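Local coordinates for putative PAS/PAC sensor protein (Nakamurella multipartita DSM 44233, PDB 6HMJ) that senses blue light through a flavin mononucleotide held in its light-oxygen-voltage domain and couples it to RNA binding and translational regulation, at residues 209-214 / 294-299; 246-251 / 345-350; 310-315 / 326-331. One frame throughout, in Å; residues are numbered along the deposited sequence.

Contact 1 of 3, residues 209-214 / 294-299; sequences STKGWT and PHERSA. With FMN (flavin mononucleotide), chain E.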
loop_
_atom_site.group_PDB
_atom_site.type_symbol
_atom_site.label_atom_id
_atom_site.label_comp_id
_atom_site.label_asym_id
_atom_site.label_seq_id
_atom_site.Cartn_x
_atom_site.Cartn_y
_atom_site.Cartn_z
ATOM N N SER A 209 -19.020 -14.179 4.826
ATOM C CA SER A 209 -19.976 -15.153 5.321
ATOM C C SER A 209 -20.460 -14.755 6.714
ATOM O O SER A 209 -19.827 -13.969 7.425
ATOM C CB SER A 209 -19.350 -16.547 5.354
ATOM O OG SER A 209 -20.194 -17.466 6.022
ATOM N N THR A 210 -21.608 -15.313 7.099
ATOM C CA THR A 210 -22.230 -15.032 8.386
ATOM C C THR A 210 -22.434 -16.287 9.226
ATOM O O THR A 210 -22.846 -16.181 10.386
ATOM C CB THR A 210 -23.574 -14.317 8.161
ATOM O OG1 THR A 210 -23.328 -12.992 7.670
ATOM C CG2 THR A 210 -24.388 -14.217 9.436
ATOM N N LYS A 211 -22.119 -17.464 8.694
ATOM C CA LYS A 211 -22.438 -18.724 9.351
ATOM C C LYS A 211 -21.316 -19.116 10.306
ATOM O O LYS A 211 -20.138 -19.087 9.937
ATOM C CB LYS A 211 -22.658 -19.815 8.303
ATOM C CG LYS A 211 -23.597 -19.397 7.169
ATOM C CD LYS A 211 -24.964 -18.932 7.665
ATOM C CE LYS A 211 -25.655 -18.070 6.616
ATOM N NZ LYS A 211 -27.068 -17.769 6.969
ATOM N N GLY A 212 -21.686 -19.476 11.527
ATOM C CA GLY A 212 -20.752 -19.930 12.545
ATOM C C GLY A 212 -20.804 -21.432 12.723
ATOM O O GLY A 212 -20.963 -22.185 11.757
ATOM N N TRP A 213 -20.681 -21.875 13.970
ATOM C CA TRP A 213 -20.627 -23.302 14.270
ATOM C C TRP A 213 -20.737 -23.504 15.780
ATOM O O TRP A 213 -20.761 -22.546 16.560
ATOM C CB TRP A 213 -19.341 -23.934 13.727
ATOM C CG TRP A 213 -18.116 -23.077 13.895
ATOM C CD1 TRP A 213 -17.505 -22.327 12.935
ATOM C CD2 TRP A 213 -17.356 -22.884 15.098
ATOM N NE1 TRP A 213 -16.412 -21.680 13.461
ATOM C CE2 TRP A 213 -16.299 -22.005 14.787
ATOM C CE3 TRP A 213 -17.466 -23.369 16.405
ATOM C CZ2 TRP A 213 -15.360 -21.601 15.733
ATOM C CZ3 TRP A 213 -16.528 -22.964 17.345
ATOM C CH2 TRP A 213 -15.492 -22.089 17.003
ATOM N N THR A 214 -20.804 -24.774 16.177
ATOM C CA THR A 214 -20.808 -25.192 17.573
ATOM C C THR A 214 -20.055 -26.514 17.649
ATOM O O THR A 214 -20.349 -27.433 16.879
ATOM C CB THR A 214 -22.238 -25.360 18.110
ATOM O OG1 THR A 214 -22.918 -24.097 18.097
ATOM C CG2 THR A 214 -22.227 -25.906 19.529
ATOM N N PRO A 294 -31.609 -20.637 12.563
ATOM C CA PRO A 294 -32.327 -21.730 13.243
ATOM C C PRO A 294 -31.463 -22.937 13.575
ATOM O O PRO A 294 -31.572 -23.484 14.680
ATOM C CB PRO A 294 -33.428 -22.095 12.236
ATOM C CG PRO A 294 -33.641 -20.862 11.445
ATOM C CD PRO A 294 -32.305 -20.198 11.340
ATOM N N HIS A 295 -30.609 -23.374 12.647
ATOM C CA HIS A 295 -29.782 -24.549 12.901
ATOM C C HIS A 295 -28.748 -24.274 13.984
ATOM O O HIS A 295 -28.485 -25.133 14.832
ATOM C CB HIS A 295 -29.103 -25.001 11.610
ATOM C CG HIS A 295 -30.063 -25.393 10.535
ATOM N ND1 HIS A 295 -30.902 -24.488 9.920
ATOM C CD2 HIS A 295 -30.329 -26.595 9.971
ATOM C CE1 HIS A 295 -31.639 -25.114 9.020
ATOM N NE2 HIS A 295 -31.310 -26.393 9.030
ATOM N N GLU A 296 -28.141 -23.086 13.961
ATOM C CA GLU A 296 -27.167 -22.731 14.988
ATOM C C GLU A 296 -27.813 -22.702 16.368
ATOM O O GLU A 296 -27.223 -23.175 17.347
ATOM C CB GLU A 296 -26.526 -21.385 14.653
ATOM C CG GLU A 296 -25.612 -21.441 13.435
ATOM C CD GLU A 296 -25.080 -20.080 13.024
ATOM O OE1 GLU A 296 -25.111 -19.146 13.855
ATOM O OE2 GLU A 296 -24.633 -19.943 11.865
ATOM N N ARG A 297 -29.028 -22.153 16.468
ATOM C CA ARG A 297 -29.716 -22.123 17.753
ATOM C C ARG A 297 -29.959 -23.539 18.259
ATOM O O ARG A 297 -29.715 -23.849 19.431
ATOM C CB ARG A 297 -31.051 -21.381 17.639
ATOM C CG ARG A 297 -31.009 -20.031 16.924
ATOM C CD ARG A 297 -31.918 -18.995 17.585
ATOM N NE ARG A 297 -33.106 -19.586 18.199
ATOM C CZ ARG A 297 -34.229 -19.889 17.557
ATOM N NH1 ARG A 297 -34.341 -19.664 16.256
ATOM N NH2 ARG A 297 -35.242 -20.424 18.224
ATOM N N SER A 298 -30.444 -24.416 17.379
ATOM C CA SER A 298 -30.740 -25.786 17.777
ATOM C C SER A 298 -29.495 -26.499 18.288
ATOM O O SER A 298 -29.566 -27.268 19.254
ATOM C CB SER A 298 -31.345 -26.547 16.598
ATOM O OG SER A 298 -31.648 -27.881 16.962
ATOM N N ALA A 299 -28.344 -26.256 17.658
ATOM C CA ALA A 299 -27.108 -26.870 18.126
ATOM C C ALA A 299 -26.793 -26.444 19.552
ATOM O O ALA A 299 -26.407 -27.271 20.387
ATOM C CB ALA A 299 -25.957 -26.507 17.189
HETATM N N1 FMN E . -26.074 -16.966 22.527
HETATM C C2 FMN E . -25.549 -15.952 21.803
HETATM O O2 FMN E . -25.947 -15.774 20.632
HETATM N N3 FMN E . -24.611 -15.124 22.294
HETATM C C4 FMN E . -24.124 -15.239 23.533
HETATM O O4 FMN E . -23.253 -14.449 23.954
HETATM C C4A FMN E . -24.646 -16.322 24.392
HETATM N N5 FMN E . -24.211 -16.505 25.653
HETATM C C5A FMN E . -24.710 -17.508 26.413
HETATM C C6 FMN E . -24.233 -17.670 27.709
HETATM C C7 FMN E . -24.726 -18.684 28.516
HETATM C C7M FMN E . -24.199 -18.840 29.918
HETATM C C8 FMN E . -25.763 -19.608 27.985
HETATM C C8M FMN E . -26.322 -20.727 28.823
HETATM C C9 FMN E . -26.236 -19.452 26.691
HETATM C C9A FMN E . -25.752 -18.434 25.874
HETATM N N10 FMN E . -26.219 -18.247 24.547
HETATM C C10 FMN E . -25.673 -17.199 23.793
HETATM C "C1'" FMN E . -27.227 -19.100 23.908
HETATM C "C2'" FMN E . -28.608 -18.489 24.039
HETATM O "O2'" FMN E . -28.755 -17.828 25.297
HETATM C "C3'" FMN E . -29.646 -19.589 23.918
HETATM O "O3'" FMN E . -29.417 -20.559 24.952
HETATM C "C4'" FMN E . -29.607 -20.308 22.578
HETATM O "O4'" FMN E . -29.795 -19.378 21.511
HETATM C "C5'" FMN E . -30.701 -21.364 22.626
HETATM O "O5'" FMN E . -31.528 -21.326 21.472
HETATM P P FMN E . -32.976 -20.638 21.568
HETATM O O1P FMN E . -33.495 -20.789 20.162
HETATM O O2P FMN E . -33.697 -21.463 22.608
HETATM O O3P FMN E . -32.711 -19.227 22.034
HETATM O O HOH W 1 -23.386 -17.062 13.178
HETATM O O HOH W 2 -23.945 -22.830 16.199
#

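Contact 2 of 3, residues 246-251 / 345-350; sequences SVAITV and GYQLDV. With FMN (flavin mononucleotide), chain E.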
loop_
_atom_site.group_PDB
_atom_site.type_symbol
_atom_site.label_atom_id
_atom_site.label_comp_id
_atom_site.label_asym_id
_atom_site.label_seq_id
_atom_site.Cartn_x
_atom_site.Cartn_y
_atom_site.Cartn_z
ATOM N N SER A 246 -10.728 -9.245 32.654
ATOM C CA SER A 246 -10.867 -8.439 31.448
ATOM C C SER A 246 -11.736 -9.084 30.376
ATOM O O SER A 246 -12.087 -8.403 29.407
ATOM C CB SER A 246 -9.490 -8.145 30.850
ATOM O OG SER A 246 -8.761 -9.339 30.630
ATOM N N VAL A 247 -12.097 -10.355 30.518
ATOM C CA VAL A 247 -12.933 -11.030 29.535
ATOM C C VAL A 247 -14.316 -11.247 30.139
ATOM O O VAL A 247 -14.497 -11.284 31.360
ATOM C CB VAL A 247 -12.323 -12.367 29.058
ATOM C CG1 VAL A 247 -11.003 -12.123 28.356
ATOM C CG2 VAL A 247 -12.139 -13.334 30.221
ATOM N N ALA A 248 -15.301 -11.404 29.260
ATOM C CA ALA A 248 -16.689 -11.450 29.698
ATOM C C ALA A 248 -16.991 -12.770 30.389
ATOM O O ALA A 248 -16.554 -13.837 29.949
ATOM C CB ALA A 248 -17.630 -11.259 28.508
ATOM N N ILE A 249 -17.745 -12.688 31.484
ATOM C CA ILE A 249 -18.199 -13.858 32.224
ATOM C C ILE A 249 -19.692 -13.701 32.482
ATOM O O ILE A 249 -20.143 -12.639 32.926
ATOM C CB ILE A 249 -17.432 -14.023 33.551
ATOM C CG1 ILE A 249 -15.925 -14.098 33.281
ATOM C CG2 ILE A 249 -17.921 -15.268 34.302
ATOM C CD1 ILE A 249 -15.075 -14.176 34.529
ATOM N N THR A 250 -20.455 -14.751 32.189
ATOM C CA THR A 250 -21.890 -14.756 32.425
ATOM C C THR A 250 -22.297 -16.106 32.997
ATOM O O THR A 250 -21.666 -17.133 32.723
ATOM C CB THR A 250 -22.679 -14.471 31.140
ATOM O OG1 THR A 250 -22.288 -15.398 30.120
ATOM C CG2 THR A 250 -22.419 -13.051 30.660
ATOM N N VAL A 251 -23.355 -16.094 33.801
ATOM C CA VAL A 251 -23.916 -17.310 34.379
ATOM C C VAL A 251 -25.413 -17.325 34.111
ATOM O O VAL A 251 -26.095 -16.309 34.299
ATOM C CB VAL A 251 -23.639 -17.416 35.891
ATOM C CG1 VAL A 251 -24.161 -18.741 36.432
ATOM C CG2 VAL A 251 -22.150 -17.263 36.177
ATOM N N GLY A 345 -20.796 -18.828 30.672
ATOM C CA GLY A 345 -20.479 -18.409 29.314
ATOM C C GLY A 345 -19.349 -17.398 29.324
ATOM O O GLY A 345 -19.338 -16.481 30.146
ATOM N N TYR A 346 -18.403 -17.573 28.404
ATOM C CA TYR A 346 -17.236 -16.700 28.278
ATOM C C TYR A 346 -17.222 -16.141 26.859
ATOM O O TYR A 346 -16.693 -16.773 25.944
ATOM C CB TYR A 346 -15.939 -17.457 28.586
ATOM C CG TYR A 346 -16.011 -18.324 29.818
ATOM C CD1 TYR A 346 -16.574 -19.592 29.763
ATOM C CD2 TYR A 346 -15.513 -17.879 31.037
ATOM C CE1 TYR A 346 -16.644 -20.390 30.885
ATOM C CE2 TYR A 346 -15.577 -18.670 32.166
ATOM C CZ TYR A 346 -16.146 -19.924 32.085
ATOM O OH TYR A 346 -16.214 -20.721 33.206
ATOM N N GLN A 347 -17.789 -14.952 26.678
ATOM C CA GLN A 347 -17.879 -14.354 25.356
ATOM C C GLN A 347 -16.562 -13.684 24.982
ATOM O O GLN A 347 -15.916 -13.038 25.814
ATOM C CB GLN A 347 -19.016 -13.334 25.303
ATOM C CG GLN A 347 -20.403 -13.926 25.523
ATOM C CD GLN A 347 -20.766 -14.085 26.992
ATOM O OE1 GLN A 347 -19.958 -13.819 27.883
ATOM N NE2 GLN A 347 -21.995 -14.514 27.248
ATOM N N LEU A 348 -16.166 -13.850 23.718
ATOM C CA LEU A 348 -14.923 -13.292 23.198
ATOM C C LEU A 348 -15.186 -12.686 21.829
ATOM O O LEU A 348 -15.778 -13.336 20.963
ATOM C CB LEU A 348 -13.829 -14.361 23.085
ATOM C CG LEU A 348 -13.294 -14.942 24.394
ATOM C CD1 LEU A 348 -12.442 -16.164 24.112
ATOM C CD2 LEU A 348 -12.489 -13.899 25.160
ATOM N N ASP A 349 -14.750 -11.443 21.643
ATOM C CA ASP A 349 -14.805 -10.798 20.335
ATOM C C ASP A 349 -13.623 -11.297 19.512
ATOM O O ASP A 349 -12.477 -10.899 19.752
ATOM C CB ASP A 349 -14.776 -9.280 20.487
ATOM C CG ASP A 349 -14.915 -8.562 19.162
ATOM O OD1 ASP A 349 -14.998 -9.247 18.120
ATOM O OD2 ASP A 349 -14.949 -7.313 19.160
ATOM N N VAL A 350 -13.899 -12.170 18.547
ATOM C CA VAL A 350 -12.854 -12.769 17.724
ATOM C C VAL A 350 -13.021 -12.306 16.283
ATOM O O VAL A 350 -12.699 -13.037 15.339
ATOM C CB VAL A 350 -12.884 -14.305 17.825
ATOM C CG1 VAL A 350 -12.604 -14.737 19.253
ATOM C CG2 VAL A 350 -14.219 -14.856 17.352
HETATM N N1 FMN E . -26.074 -16.966 22.527
HETATM C C2 FMN E . -25.549 -15.952 21.803
HETATM O O2 FMN E . -25.947 -15.774 20.632
HETATM N N3 FMN E . -24.611 -15.124 22.294
HETATM C C4 FMN E . -24.124 -15.239 23.533
HETATM O O4 FMN E . -23.253 -14.449 23.954
HETATM C C4A FMN E . -24.646 -16.322 24.392
HETATM N N5 FMN E . -24.211 -16.505 25.653
HETATM C C5A FMN E . -24.710 -17.508 26.413
HETATM C C6 FMN E . -24.233 -17.670 27.709
HETATM C C7 FMN E . -24.726 -18.684 28.516
HETATM C C7M FMN E . -24.199 -18.840 29.918
HETATM C C8 FMN E . -25.763 -19.608 27.985
HETATM C C8M FMN E . -26.322 -20.727 28.823
HETATM C C9 FMN E . -26.236 -19.452 26.691
HETATM C C9A FMN E . -25.752 -18.434 25.874
HETATM N N10 FMN E . -26.219 -18.247 24.547
HETATM C C10 FMN E . -25.673 -17.199 23.793
HETATM C "C1'" FMN E . -27.227 -19.100 23.908
HETATM C "C2'" FMN E . -28.608 -18.489 24.039
HETATM O "O2'" FMN E . -28.755 -17.828 25.297
HETATM C "C3'" FMN E . -29.646 -19.589 23.918
HETATM O "O3'" FMN E . -29.417 -20.559 24.952
HETATM C "C4'" FMN E . -29.607 -20.308 22.578
HETATM O "O4'" FMN E . -29.795 -19.378 21.511
HETATM C "C5'" FMN E . -30.701 -21.364 22.626
HETATM O "O5'" FMN E . -31.528 -21.326 21.472
HETATM P P FMN E . -32.976 -20.638 21.568
HETATM O O1P FMN E . -33.495 -20.789 20.162
HETATM O O2P FMN E . -33.697 -21.463 22.608
HETATM O O3P FMN E . -32.711 -19.227 22.034
HETATM O O HOH W 3 -14.649 -10.672 26.361
HETATM O O HOH W 4 -14.419 -14.664 27.992
#

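Contact 3 of 3, residues 310-315 / 326-331; sequences VTTLIR and NEFHLS. With FMN (flavin mononucleotide), chain E.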
loop_
_atom_site.group_PDB
_atom_site.type_symbol
_atom_site.label_atom_id
_atom_site.label_comp_id
_atom_site.label_asym_id
_atom_site.label_seq_id
_atom_site.Cartn_x
_atom_site.Cartn_y
_atom_site.Cartn_z
ATOM N N VAL A 310 -19.304 -26.971 25.202
ATOM C CA VAL A 310 -19.153 -26.662 23.788
ATOM C C VAL A 310 -18.624 -25.245 23.629
ATOM O O VAL A 310 -18.785 -24.391 24.504
ATOM C CB VAL A 310 -20.484 -26.801 23.009
ATOM C CG1 VAL A 310 -21.043 -28.205 23.149
ATOM C CG2 VAL A 310 -21.495 -25.762 23.489
ATOM N N THR A 311 -17.985 -25.008 22.488
ATOM C CA THR A 311 -17.586 -23.675 22.063
ATOM C C THR A 311 -18.388 -23.318 20.820
ATOM O O THR A 311 -18.504 -24.131 19.898
ATOM C CB THR A 311 -16.088 -23.607 21.767
ATOM O OG1 THR A 311 -15.350 -23.949 22.947
ATOM C CG2 THR A 311 -15.700 -22.203 21.316
ATOM N N THR A 312 -18.942 -22.109 20.799
ATOM C CA THR A 312 -19.809 -21.676 19.714
ATOM C C THR A 312 -19.287 -20.374 19.131
ATOM O O THR A 312 -18.975 -19.438 19.872
ATOM C CB THR A 312 -21.250 -21.491 20.200
ATOM O OG1 THR A 312 -21.852 -22.776 20.404
ATOM C CG2 THR A 312 -22.074 -20.699 19.189
ATOM N N LEU A 313 -19.190 -20.325 17.807
ATOM C CA LEU A 313 -18.948 -19.087 17.079
ATOM C C LEU A 313 -20.268 -18.640 16.465
ATOM O O LEU A 313 -20.958 -19.438 15.820
ATOM C CB LEU A 313 -17.888 -19.281 15.996
ATOM C CG LEU A 313 -17.539 -18.049 15.160
ATOM C CD1 LEU A 313 -16.944 -16.954 16.038
ATOM C CD2 LEU A 313 -16.585 -18.412 14.028
ATOM N N ILE A 314 -20.632 -17.379 16.687
ATOM C CA ILE A 314 -21.928 -16.878 16.251
ATOM C C ILE A 314 -21.828 -15.377 16.035
ATOM O O ILE A 314 -21.023 -14.688 16.668
ATOM C CB ILE A 314 -23.037 -17.233 17.272
ATOM C CG1 ILE A 314 -24.420 -16.940 16.687
ATOM C CG2 ILE A 314 -22.828 -16.473 18.578
ATOM C CD1 ILE A 314 -25.562 -17.504 17.512
ATOM N N ARG A 315 -22.663 -14.874 15.131
ATOM C CA ARG A 315 -22.711 -13.449 14.832
ATOM C C ARG A 315 -23.619 -12.761 15.846
ATOM O O ARG A 315 -24.755 -13.192 16.063
ATOM C CB ARG A 315 -23.216 -13.240 13.403
ATOM C CG ARG A 315 -23.086 -11.822 12.863
ATOM C CD ARG A 315 -21.639 -11.478 12.529
ATOM N NE ARG A 315 -21.521 -10.216 11.800
ATOM C CZ ARG A 315 -20.380 -9.556 11.621
ATOM N NH1 ARG A 315 -19.247 -10.031 12.119
ATOM N NH2 ARG A 315 -20.372 -8.416 10.942
ATOM N N ASN A 326 -18.647 -13.604 17.895
ATOM C CA ASN A 326 -18.606 -14.000 19.297
ATOM C C ASN A 326 -18.285 -15.486 19.363
ATOM O O ASN A 326 -19.118 -16.322 18.997
ATOM C CB ASN A 326 -19.944 -13.695 19.977
ATOM C CG ASN A 326 -19.948 -14.018 21.468
ATOM O OD1 ASN A 326 -19.041 -14.671 21.989
ATOM N ND2 ASN A 326 -20.986 -13.561 22.160
ATOM N N GLU A 327 -17.079 -15.812 19.816
ATOM C CA GLU A 327 -16.736 -17.181 20.191
ATOM C C GLU A 327 -16.894 -17.271 21.705
ATOM O O GLU A 327 -16.050 -16.776 22.457
ATOM C CB GLU A 327 -15.324 -17.556 19.759
ATOM C CG GLU A 327 -15.019 -19.033 19.995
ATOM C CD GLU A 327 -13.586 -19.401 19.712
ATOM O OE1 GLU A 327 -13.267 -19.670 18.536
ATOM O OE2 GLU A 327 -12.777 -19.422 20.664
ATOM N N PHE A 328 -17.982 -17.887 22.154
ATOM C CA PHE A 328 -18.246 -18.047 23.576
ATOM C C PHE A 328 -18.283 -19.526 23.926
ATOM O O PHE A 328 -18.924 -20.322 23.231
ATOM C CB PHE A 328 -19.551 -17.348 23.993
ATOM C CG PHE A 328 -20.799 -17.992 23.463
ATOM C CD1 PHE A 328 -21.384 -19.059 24.124
ATOM C CD2 PHE A 328 -21.416 -17.495 22.331
ATOM C CE1 PHE A 328 -22.544 -19.641 23.641
ATOM C CE2 PHE A 328 -22.577 -18.070 21.847
ATOM C CZ PHE A 328 -23.142 -19.143 22.504
ATOM N N HIS A 329 -17.589 -19.883 25.000
ATOM C CA HIS A 329 -17.554 -21.253 25.491
ATOM C C HIS A 329 -18.634 -21.441 26.551
ATOM O O HIS A 329 -18.885 -20.549 27.365
ATOM C CB HIS A 329 -16.168 -21.564 26.060
ATOM C CG HIS A 329 -16.074 -22.884 26.759
ATOM N ND1 HIS A 329 -15.792 -22.991 28.103
ATOM C CD2 HIS A 329 -16.209 -24.151 26.301
ATOM C CE1 HIS A 329 -15.766 -24.266 28.446
ATOM N NE2 HIS A 329 -16.017 -24.991 27.372
ATOM N N LEU A 330 -19.280 -22.603 26.524
ATOM C CA LEU A 330 -20.339 -22.941 27.466
ATOM C C LEU A 330 -19.842 -24.076 28.350
ATOM O O LEU A 330 -19.539 -25.167 27.854
ATOM C CB LEU A 330 -21.621 -23.348 26.740
ATOM C CG LEU A 330 -22.415 -22.226 26.070
ATOM C CD1 LEU A 330 -23.496 -22.812 25.182
ATOM C CD2 LEU A 330 -23.023 -21.287 27.094
ATOM N N SER A 331 -19.762 -23.817 29.653
ATOM C CA SER A 331 -19.247 -24.787 30.610
ATOM C C SER A 331 -20.340 -25.135 31.609
ATOM O O SER A 331 -20.858 -24.232 32.289
ATOM C CB SER A 331 -18.020 -24.223 31.330
ATOM O OG SER A 331 -17.304 -25.252 31.987
HETATM N N1 FMN E . -26.074 -16.966 22.527
HETATM C C2 FMN E . -25.549 -15.952 21.803
HETATM O O2 FMN E . -25.947 -15.774 20.632
HETATM N N3 FMN E . -24.611 -15.124 22.294
HETATM C C4 FMN E . -24.124 -15.239 23.533
HETATM O O4 FMN E . -23.253 -14.449 23.954
HETATM C C4A FMN E . -24.646 -16.322 24.392
HETATM N N5 FMN E . -24.211 -16.505 25.653
HETATM C C5A FMN E . -24.710 -17.508 26.413
HETATM C C6 FMN E . -24.233 -17.670 27.709
HETATM C C7 FMN E . -24.726 -18.684 28.516
HETATM C C7M FMN E . -24.199 -18.840 29.918
HETATM C C8 FMN E . -25.763 -19.608 27.985
HETATM C C8M FMN E . -26.322 -20.727 28.823
HETATM C C9 FMN E . -26.236 -19.452 26.691
HETATM C C9A FMN E . -25.752 -18.434 25.874
HETATM N N10 FMN E . -26.219 -18.247 24.547
HETATM C C10 FMN E . -25.673 -17.199 23.793
HETATM C "C1'" FMN E . -27.227 -19.100 23.908
HETATM C "C2'" FMN E . -28.608 -18.489 24.039
HETATM O "O2'" FMN E . -28.755 -17.828 25.297
HETATM C "C3'" FMN E . -29.646 -19.589 23.918
HETATM O "O3'" FMN E . -29.417 -20.559 24.952
HETATM C "C4'" FMN E . -29.607 -20.308 22.578
HETATM O "O4'" FMN E . -29.795 -19.378 21.511
HETATM C "C5'" FMN E . -30.701 -21.364 22.626
HETATM O "O5'" FMN E . -31.528 -21.326 21.472
HETATM P P FMN E . -32.976 -20.638 21.568
HETATM O O1P FMN E . -33.495 -20.789 20.162
HETATM O O2P FMN E . -33.697 -21.463 22.608
HETATM O O3P FMN E . -32.711 -19.227 22.034
#

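Contact 1 of 3, residues 209-214 / 294-299
An outermost strand of the PAS sheet in this light-oxygen-voltage domain, 213-216, is tied to helix 294-305 where E296 meets G212 at the strand's entrance. The glutamate's CG sits beside the backbone N (chi1 -69°) and the chain then runs extended, which carries the carboxylate out to the loop. There E296 OE2 accepts the backbone N-H of G212, N to OE2 3.0 Å, and the donor comes in from above the carboxylate plane. The other oxygen is used as well: water 1 donates to E296 OE1 at 2.8 Å and also to T210 O. With an alanine here in place of the glutamate, the N-H of G212 would probably lose its acceptor and water 1 one of its two, leaving the loop less firmly held to the helix. Just ahead, S209 OG takes the N-H of K211 in an ST turn, which shapes the chain leading to G212. Further along, T214 lays its OG1 4.0 Å from A299 CB, while the same hydroxyl pairs with T312 on the neighbouring strand. R297 leaves the helix away from this strand, toward the phosphate of the flavin mononucleotide, where the fine geometry is less certain. K211 NZ stands 5.9 Å from E296 OE2, and has D293 as a long, weak ion-pair partner, so it may help keep the carboxylate ionised; the junction is a polar, water-assisted one.

Contact 2 of 3, residues 246-251 / 345-350
T250 and G345 bind each other twice through the backbone: G345 N donates to T250 O at 2.8 Å, nearly straight at 169°, and T250 N donates back to G345 O at 2.9 Å. The T250 hydroxyl adds a third link. With OG1 tucked between the backbone N and the carbonyl carbon (chi1 55°), it donates to G345 O from above the carbonyl plane, so that oxygen receives two donors. The proton thus committed, T250 OG1 accepts from Q347 NE2 at 3.0 Å, close to the plane of the amide, and this bond helps fix how the amide is turned. The same NE2 of Q347 makes a weak bond of 3.4 Å to FMN N5. This is the glutamine beside N5 familiar from light-oxygen-voltage domains, where it is thought to reorient once the flavin forms its adduct with cysteine, here probably C284. Strands 250-253 and 340-346 run antiparallel in the PAS sheet, and T250 and G345 are a hydrogen-bonded pair on its flavin side. G345, having no side chain, lets T250 OG1 and FMN C6 come close. Past I249 and Y346 the backbones draw apart slightly, and two waters link A248 to Q347: water 3 joins A248 N with Q347 O, and water 4 bridges A248 O to the same carbonyl. A248 CB rests against Q347 OE1 at 3.5 Å. At the outer end V247 CG1 meets L348 CD2 at 3.9 Å, the two side chains crossing obliquely, and V247 also packs on V247 of the second subunit.

Contact 3 of 3, residues 310-315 / 326-331
The F328 ring is held between the flavin and T312: FMN C4A lies 3.6 Å above one face, toward the rim, and T312 CB approaches the opposite face in a CH-pi contact, 4.1 Å from the ring centroid. At the edge I314 CG2 touches CE2 of F328 at 3.6 Å. All this hangs on the antiparallel hairpin of strands 310-317 and 323-334 within the PAS sheet, whose pairs V310-L330, T312-F328 and I314-N326 each close two backbone hydrogen bonds and put their side chains on the face of the sheet that carries the flavin. With CG between the backbone N and the carbonyl carbon (chi1 69°), the F328 side chain runs alongside that of T312 and brings a ring face over its CB. N326 brings ND2 within 3.0 Å of FMN O4, and N316 OD1 accepts from the same nitrogen, which probably helps to position the amide.

T311, L313, E327 and H329 lie on the other face of the hairpin. T311 CG2 packs on E327 CG at 3.5 Å, while the carboxylate continues to a salt bridge with R353. The side chains of H329 and T311 cross at about a right angle, with H329 CD2 3.5 Å from T311 OG1. Back on the flavin side, V310 CG2 lies against L330 CD1 at 3.9 Å.

From the N terminus, segment 209-214 comes first, and contact 1 closes a loop of 79 residues when the chain returns in helix 294-305. Segment 246-251 lies within that loop, but its partner, 345-350, comes much later, so contacts 1 and 2 cross. Contact 3 opens after contact 1 has closed and joins two strands that follow each other, wholly within the span of contact 2. In the sheet, strand 213-216 adjoins 310-317, where W213 O probably accepts from L313 N, and strand 323-334 adjoins 340-346. Contact 3 thus sits between the other two, and all three reach the same flavin from different parts of the domain.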